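PDB 2FH5: signal recognition particle receptor subunit beta from Mus musculus, which binds GTP as the beta subunit of the signal recognition particle receptor, which directs nascent secretory proteins to the endoplasmic reticulum membrane. Local coordinates for residues A81-V85 against F101-V105; K96-L102 against L140-L144. One frame throughout, in Å; residues are numbered along the deposited sequence.

Contact 1. Residues A81-V85 against F101-V105; sequences AVVFV and FLYQV
F84 meets F101, L102 and V105 through its ring, and the joint is wholly apolar, a strand packed under the helix that follows it. The two rings make an oblique pair, with centroids 5.2 Å apart and planes turned 53°. CE2 of F84 sits over one face of F101, off toward the rim, 3.5 Å from F101 CD2. A CH-pi contact comes from L102, whose CD1 methyl lies over a face of the F84 ring, 4.1 Å from its centroid and 22° off the normal. V105 adds aliphatic packing: CG2 is at the edge of F84, in the ring plane, while its other methyl, CG1, reaches V82 CG1 at 4.2 Å. F84 gets this far because its CG is anti to the backbone N (chi1 -172°), which carries the ring up to the helix backbone, with CE2 3.6 Å from L102 CA. A serine here would probably open a gap between strand and helix, leaving L102 CD1 without its aromatic face and the F101 face without the CE2 carbon that lies over it. Segments 81-85 and 101-105 run nearly antiparallel within the beta-alpha-beta unit of strand 79-87, helix 91-110 and strand 117-123. Strand 79-87 is hydrogen-bonded between strands 9-13 and 117-123, whose V13 and I120 touch F84; F69 of helix 65-75 meets the F101 ring.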
ATOM      1  N   ALA B  81      11.423 -15.011  -1.936  1.00 50.16           N
ATOM      2  CA  ALA B  81      12.150 -13.797  -1.600  1.00 48.07           C
ATOM      3  C   ALA B  81      11.278 -12.803  -0.855  1.00 49.03           C
ATOM      4  O   ALA B  81      10.057 -12.814  -0.976  1.00 49.92           O
ATOM      5  CB  ALA B  81      12.703 -13.149  -2.860  1.00 46.86           C
ATOM      6  N   VAL B  82      11.931 -11.938  -0.089  1.00 45.53           N
ATOM      7  CA  VAL B  82      11.262 -10.925   0.696  1.00 43.58           C
ATOM      8  C   VAL B  82      11.929  -9.604   0.397  1.00 45.30           C
ATOM      9  O   VAL B  82      13.156  -9.531   0.415  1.00 49.66           O
ATOM     10  CB  VAL B  82      11.408 -11.194   2.207  1.00 41.66           C
ATOM     11  CG1 VAL B  82      10.783 -10.037   3.027  1.00 37.94           C
ATOM     12  CG2 VAL B  82      10.750 -12.505   2.545  1.00 38.67           C
ATOM     13  N   VAL B  83      11.126  -8.580   0.092  1.00 40.42           N
ATOM     14  CA  VAL B  83      11.630  -7.230  -0.165  1.00 35.60           C
ATOM     15  C   VAL B  83      11.100  -6.402   0.973  1.00 39.77           C
ATOM     16  O   VAL B  83       9.875  -6.250   1.135  1.00 43.86           O
ATOM     17  CB  VAL B  83      11.084  -6.630  -1.459  1.00 36.71           C
ATOM     18  CG1 VAL B  83      11.637  -5.203  -1.650  1.00 31.80           C
ATOM     19  CG2 VAL B  83      11.465  -7.522  -2.637  1.00 37.81           C
ATOM     20  N   PHE B  84      12.010  -5.907   1.795  1.00 37.30           N
ATOM     21  CA  PHE B  84      11.621  -5.089   2.929  1.00 35.56           C
ATOM     22  C   PHE B  84      11.787  -3.652   2.441  1.00 38.20           C
ATOM     23  O   PHE B  84      12.909  -3.194   2.188  1.00 39.09           O
ATOM     24  CB  PHE B  84      12.534  -5.396   4.137  1.00 35.77           C
ATOM     25  CG  PHE B  84      12.100  -4.742   5.424  1.00 33.12           C
ATOM     26  CD1 PHE B  84      12.341  -3.381   5.657  1.00 33.55           C
ATOM     27  CD2 PHE B  84      11.436  -5.481   6.398  1.00 35.88           C
ATOM     28  CE1 PHE B  84      11.920  -2.765   6.853  1.00 33.22           C
ATOM     29  CE2 PHE B  84      11.003  -4.878   7.610  1.00 34.56           C
ATOM     30  CZ  PHE B  84      11.246  -3.523   7.837  1.00 36.12           C
ATOM     31  N   VAL B  85      10.664  -2.950   2.289  1.00 36.25           N
ATOM     32  CA  VAL B  85      10.682  -1.567   1.810  1.00 36.09           C
ATOM     33  C   VAL B  85      10.891  -0.525   2.905  1.00 37.80           C
ATOM     34  O   VAL B  85      10.293  -0.587   3.970  1.00 42.00           O
ATOM     35  CB  VAL B  85       9.392  -1.264   1.074  1.00 38.02           C
ATOM     36  CG1 VAL B  85       9.476   0.098   0.446  1.00 35.03           C
ATOM     37  CG2 VAL B  85       9.126  -2.359   0.045  1.00 29.92           C
ATOM     38  N   PHE B 101      10.908  -4.010  13.192  1.00 41.96           N
ATOM     39  CA  PHE B 101      10.115  -4.852  12.314  1.00 39.19           C
ATOM     40  C   PHE B 101      11.069  -5.740  11.520  1.00 37.94           C
ATOM     41  O   PHE B 101      10.821  -6.926  11.366  1.00 36.86           O
ATOM     42  CB  PHE B 101       9.248  -3.978  11.392  1.00 42.98           C
ATOM     43  CG  PHE B 101       8.381  -4.754  10.416  1.00 44.92           C
ATOM     44  CD1 PHE B 101       8.015  -6.081  10.659  1.00 47.64           C
ATOM     45  CD2 PHE B 101       7.946  -4.154   9.237  1.00 45.55           C
ATOM     46  CE1 PHE B 101       7.240  -6.805   9.733  1.00 46.64           C
ATOM     47  CE2 PHE B 101       7.172  -4.864   8.307  1.00 48.64           C
ATOM     48  CZ  PHE B 101       6.822  -6.200   8.557  1.00 40.68           C
ATOM     49  N   LEU B 102      12.160  -5.170  11.027  1.00 36.45           N
ATOM     50  CA  LEU B 102      13.138  -5.946  10.271  1.00 42.77           C
ATOM     51  C   LEU B 102      13.671  -7.112  11.122  1.00 45.91           C
ATOM     52  O   LEU B 102      13.828  -8.234  10.630  1.00 48.83           O
ATOM     53  CB  LEU B 102      14.272  -5.033   9.800  1.00 41.06           C
ATOM     54  CG  LEU B 102      15.396  -5.702   9.019  1.00 42.58           C
ATOM     55  CD1 LEU B 102      14.851  -6.413   7.781  1.00 37.15           C
ATOM     56  CD2 LEU B 102      16.438  -4.637   8.667  1.00 34.54           C
ATOM     57  N   TYR B 103      13.914  -6.847  12.404  1.00 48.62           N
ATOM     58  CA  TYR B 103      14.374  -7.867  13.358  1.00 50.55           C
ATOM     59  C   TYR B 103      13.486  -9.108  13.281  1.00 48.33           C
ATOM     60  O   TYR B 103      13.972 -10.225  13.108  1.00 49.72           O
ATOM     61  CB  TYR B 103      14.320  -7.300  14.781  1.00 55.93           C
ATOM     62  CG  TYR B 103      14.896  -8.218  15.835  1.00 62.41           C
ATOM     63  CD1 TYR B 103      16.270  -8.278  16.064  1.00 65.09           C
ATOM     64  CD2 TYR B 103      14.071  -9.030  16.604  1.00 66.55           C
ATOM     65  CE1 TYR B 103      16.803  -9.117  17.035  1.00 66.91           C
ATOM     66  CE2 TYR B 103      14.598  -9.874  17.573  1.00 70.25           C
ATOM     67  CZ  TYR B 103      15.961  -9.910  17.784  1.00 67.59           C
ATOM     68  OH  TYR B 103      16.478 -10.722  18.771  1.00 70.60           O
ATOM     69  N   GLN B 104      12.179  -8.915  13.438  1.00 50.63           N
ATOM     70  CA  GLN B 104      11.238 -10.027  13.338  1.00 51.19           C
ATOM     71  C   GLN B 104      11.268 -10.660  11.948  1.00 50.21           C
ATOM     72  O   GLN B 104      11.054 -11.864  11.811  1.00 49.98           O
ATOM     73  CB  GLN B 104       9.812  -9.569  13.640  1.00 56.54           C
ATOM     74  CG  GLN B 104       9.307  -9.991  15.010  1.00 72.62           C
ATOM     75  CD  GLN B 104       8.817  -8.799  15.844  1.00 84.40           C
ATOM     76  OE1 GLN B 104       8.117  -8.968  16.855  1.00 87.75           O
ATOM     77  NE2 GLN B 104       9.191  -7.586  15.422  1.00 84.43           N
ATOM     78  N   VAL B 105      11.523  -9.859  10.912  1.00 46.30           N
ATOM     79  CA  VAL B 105      11.561 -10.410   9.563  1.00 44.68           C
ATOM     80  C   VAL B 105      12.809 -11.286   9.384  1.00 49.08           C
ATOM     81  O   VAL B 105      12.758 -12.323   8.713  1.00 46.51           O
ATOM     82  CB  VAL B 105      11.526  -9.289   8.487  1.00 42.84           C
ATOM     83  CG1 VAL B 105      11.853  -9.863   7.111  1.00 39.01           C
ATOM     84  CG2 VAL B 105      10.126  -8.650   8.450  1.00 37.48           C
TER

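Contact 2. Residues K96-L102 against L140-L144; sequences KDVAEFL and LEKEL
E143 first swings CG away from its own amide nitrogen (chi1 -166°) and then folds back at chi2 (72°), while K96 runs out extended until a turn at chi4 swings NZ toward the carboxylate. They join two helices, 91-110 and 133-150, of the P-loop GTPase fold, whose short segments cross at -68° with their axes 9.5 Å apart. The small A99 lies where the helices come near, which is consistent with their close approach. Its CB points at the other helix and packs against E143 CG, and its CA lies only 6.0 Å from the CA of L140.

Two leucines from 140-144 close in on the same alanine. L140 lays its CD2 methyl against the A99 backbone and also against V98 CG1, at 3.9 Å; its second methyl, CD1, meets L102 CD2 at 4.1 Å. L140 crosses both V98 and L102 at about a right angle, giving one methyl to each. L144 sits one turn further on and brings its CD1 to the same L102 methyl, while F175 and F177 lie against it from the loop before strand 184-188. On the inner side V98 touches F84 of strand 79-87 and L15, one of the GTP-binding residues, which places this helix between the nucleotide-binding loop and helix 133-150.

At the outer margin the apolar packing gives way to charge. K96 is exposed and touches a crystal neighbour, which may influence its pose. Its salt bridge to E143 is long, with NZ 3.5 Å from OE1. The other carboxylate oxygen, OE2, lies 3.5 Å from CE, the methylene next to the ammonium group. Deeper in, the CD2 methyl of L144 reaches the backbone oxygen of A99 at 3.5 Å.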
ATOM      1  N   LYS B  96      14.032   3.282  14.565  1.00 49.78           N
ATOM      2  CA  LYS B  96      13.705   2.281  15.560  1.00 52.25           C
ATOM      3  C   LYS B  96      12.531   1.405  15.163  1.00 50.64           C
ATOM      4  O   LYS B  96      12.585   0.188  15.373  1.00 50.84           O
ATOM      5  CB  LYS B  96      13.480   2.956  16.920  1.00 55.52           C
ATOM      6  CG  LYS B  96      14.765   3.604  17.423  1.00 59.71           C
ATOM      7  CD  LYS B  96      14.763   3.899  18.916  1.00 65.75           C
ATOM      8  CE  LYS B  96      16.200   3.925  19.478  1.00 69.17           C
ATOM      9  NZ  LYS B  96      17.148   4.775  18.674  1.00 64.75           N
ATOM     10  N   ASP B  97      11.490   1.995  14.567  1.00 48.31           N
ATOM     11  CA  ASP B  97      10.335   1.200  14.147  1.00 46.60           C
ATOM     12  C   ASP B  97      10.733   0.255  13.014  1.00 45.95           C
ATOM     13  O   ASP B  97      10.288  -0.893  12.965  1.00 43.82           O
ATOM     14  CB  ASP B  97       9.179   2.098  13.702  1.00 55.68           C
ATOM     15  CG  ASP B  97       8.483   2.786  14.875  1.00 63.63           C
ATOM     16  OD1 ASP B  97       8.146   2.092  15.861  1.00 66.43           O
ATOM     17  OD2 ASP B  97       8.265   4.019  14.810  1.00 66.84           O
ATOM     18  N   VAL B  98      11.579   0.747  12.113  1.00 43.05           N
ATOM     19  CA  VAL B  98      12.069  -0.044  10.995  1.00 42.33           C
ATOM     20  C   VAL B  98      12.885  -1.221  11.511  1.00 45.32           C
ATOM     21  O   VAL B  98      12.572  -2.374  11.205  1.00 48.55           O
ATOM     22  CB  VAL B  98      12.979   0.794  10.060  1.00 44.77           C
ATOM     23  CG1 VAL B  98      13.602  -0.104   9.010  1.00 38.80           C
ATOM     24  CG2 VAL B  98      12.182   1.921   9.411  1.00 36.99           C
ATOM     25  N   ALA B  99      13.931  -0.933  12.293  1.00 46.34           N
ATOM     26  CA  ALA B  99      14.804  -1.989  12.855  1.00 48.11           C
ATOM     27  C   ALA B  99      14.021  -3.068  13.606  1.00 45.03           C
ATOM     28  O   ALA B  99      14.273  -4.260  13.455  1.00 44.01           O
ATOM     29  CB  ALA B  99      15.861  -1.371  13.791  1.00 46.54           C
ATOM     30  N   GLU B 100      13.062  -2.639  14.409  1.00 44.15           N
ATOM     31  CA  GLU B 100      12.242  -3.563  15.179  1.00 50.09           C
ATOM     32  C   GLU B 100      11.424  -4.516  14.314  1.00 48.01           C
ATOM     33  O   GLU B 100      11.254  -5.694  14.665  1.00 45.35           O
ATOM     34  CB  GLU B 100      11.314  -2.772  16.097  1.00 56.36           C
ATOM     35  CG  GLU B 100      10.279  -3.590  16.810  1.00 73.04           C
ATOM     36  CD  GLU B 100       9.521  -2.747  17.823  1.00 87.09           C
ATOM     37  OE1 GLU B 100      10.164  -2.356  18.829  1.00 93.02           O
ATOM     38  OE2 GLU B 100       8.309  -2.460  17.612  1.00 87.01           O
ATOM     39  N   PHE B 101      10.908  -4.010  13.192  1.00 41.96           N
ATOM     40  CA  PHE B 101      10.115  -4.852  12.314  1.00 39.19           C
ATOM     41  C   PHE B 101      11.069  -5.740  11.520  1.00 37.94           C
ATOM     42  O   PHE B 101      10.821  -6.926  11.366  1.00 36.86           O
ATOM     43  CB  PHE B 101       9.248  -3.978  11.392  1.00 42.98           C
ATOM     44  CG  PHE B 101       8.381  -4.754  10.416  1.00 44.92           C
ATOM     45  CD1 PHE B 101       8.015  -6.081  10.659  1.00 47.64           C
ATOM     46  CD2 PHE B 101       7.946  -4.154   9.237  1.00 45.55           C
ATOM     47  CE1 PHE B 101       7.240  -6.805   9.733  1.00 46.64           C
ATOM     48  CE2 PHE B 101       7.172  -4.864   8.307  1.00 48.64           C
ATOM     49  CZ  PHE B 101       6.822  -6.200   8.557  1.00 40.68           C
ATOM     50  N   LEU B 102      12.160  -5.170  11.027  1.00 36.45           N
ATOM     51  CA  LEU B 102      13.138  -5.946  10.271  1.00 42.77           C
ATOM     52  C   LEU B 102      13.671  -7.112  11.122  1.00 45.91           C
ATOM     53  O   LEU B 102      13.828  -8.234  10.630  1.00 48.83           O
ATOM     54  CB  LEU B 102      14.272  -5.033   9.800  1.00 41.06           C
ATOM     55  CG  LEU B 102      15.396  -5.702   9.019  1.00 42.58           C
ATOM     56  CD1 LEU B 102      14.851  -6.413   7.781  1.00 37.15           C
ATOM     57  CD2 LEU B 102      16.438  -4.637   8.667  1.00 34.54           C
ATOM     58  N   LEU B 140      21.020   0.651  10.455  1.00 40.59           N
ATOM     59  CA  LEU B 140      20.239  -0.521  10.834  1.00 45.57           C
ATOM     60  C   LEU B 140      21.095  -1.564  11.556  1.00 49.22           C
ATOM     61  O   LEU B 140      20.609  -2.232  12.475  1.00 50.05           O
ATOM     62  CB  LEU B 140      19.594  -1.164   9.618  1.00 43.31           C
ATOM     63  CG  LEU B 140      18.333  -0.455   9.174  1.00 43.60           C
ATOM     64  CD1 LEU B 140      17.977  -0.969   7.800  1.00 42.77           C
ATOM     65  CD2 LEU B 140      17.224  -0.689  10.219  1.00 38.49           C
ATOM     66  N   GLU B 141      22.355  -1.720  11.140  1.00 47.27           N
ATOM     67  CA  GLU B 141      23.235  -2.685  11.809  1.00 50.87           C
ATOM     68  C   GLU B 141      23.461  -2.222  13.248  1.00 47.03           C
ATOM     69  O   GLU B 141      23.307  -2.992  14.196  1.00 41.74           O
ATOM     70  CB  GLU B 141      24.573  -2.814  11.065  1.00 47.63           C
ATOM     71  CG  GLU B 141      24.384  -3.366   9.665  1.00 54.72           C
ATOM     72  CD  GLU B 141      25.677  -3.675   8.931  1.00 55.00           C
ATOM     73  OE1 GLU B 141      26.649  -2.901   9.066  1.00 56.83           O
ATOM     74  OE2 GLU B 141      25.707  -4.686   8.196  1.00 54.01           O
ATOM     75  N   LYS B 142      23.797  -0.947  13.404  1.00 48.56           N
ATOM     76  CA  LYS B 142      24.023  -0.394  14.726  1.00 50.65           C
ATOM     77  C   LYS B 142      22.785  -0.605  15.610  1.00 50.88           C
ATOM     78  O   LYS B 142      22.896  -0.940  16.782  1.00 56.22           O
ATOM     79  CB  LYS B 142      24.369   1.090  14.594  1.00 54.29           C
ATOM     80  CG  LYS B 142      24.277   1.892  15.892  1.00 64.73           C
ATOM     81  CD  LYS B 142      24.625   3.371  15.673  1.00 67.75           C
ATOM     82  CE  LYS B 142      24.483   4.172  16.976  1.00 74.31           C
ATOM     83  NZ  LYS B 142      24.809   5.626  16.813  1.00 73.09           N
ATOM     84  N   GLU B 143      21.603  -0.437  15.034  1.00 52.71           N
ATOM     85  CA  GLU B 143      20.354  -0.587  15.768  1.00 49.50           C
ATOM     86  C   GLU B 143      19.968  -2.047  16.071  1.00 47.91           C
ATOM     87  O   GLU B 143      19.465  -2.355  17.141  1.00 43.47           O
ATOM     88  CB  GLU B 143      19.238   0.092  14.980  1.00 56.55           C
ATOM     89  CG  GLU B 143      17.968   0.295  15.763  1.00 61.94           C
ATOM     90  CD  GLU B 143      18.117   1.380  16.810  1.00 67.12           C
ATOM     91  OE1 GLU B 143      18.634   2.478  16.461  1.00 64.86           O
ATOM     92  OE2 GLU B 143      17.710   1.128  17.969  1.00 67.51           O
ATOM     93  N   LEU B 144      20.175  -2.954  15.126  1.00 47.59           N
ATOM     94  CA  LEU B 144      19.840  -4.350  15.387  1.00 46.16           C
ATOM     95  C   LEU B 144      20.831  -4.857  16.443  1.00 49.47           C
ATOM     96  O   LEU B 144      20.529  -5.741  17.247  1.00 47.88           O
ATOM     97  CB  LEU B 144      19.958  -5.154  14.097  1.00 45.97           C
ATOM     98  CG  LEU B 144      18.941  -4.781  13.005  1.00 44.66           C
ATOM     99  CD1 LEU B 144      19.368  -5.347  11.676  1.00 45.81           C
ATOM    100  CD2 LEU B 144      17.585  -5.303  13.394  1.00 44.19           C
TER

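How the contacts relate
Contacts 1 and 2 use different faces of helix 91-110. Contact 1 seats it on strand 79-87 near the centre of the chain, with every touching residue buried; contact 2 lies further out, joining it to helix 133-150, and runs from a buried leucine cluster to an exposed charged margin. The chemistry follows: aromatic and aliphatic against the sheet, small and branched aliphatic with one long salt bridge between the helices. F101 and L102 belong to both ranges, but L102 alone works in both, turning one methyl to F84 and the other to the leucines. F84 CZ also packs against V98 O, 3.8 Å away, so the two contacts also touch directly.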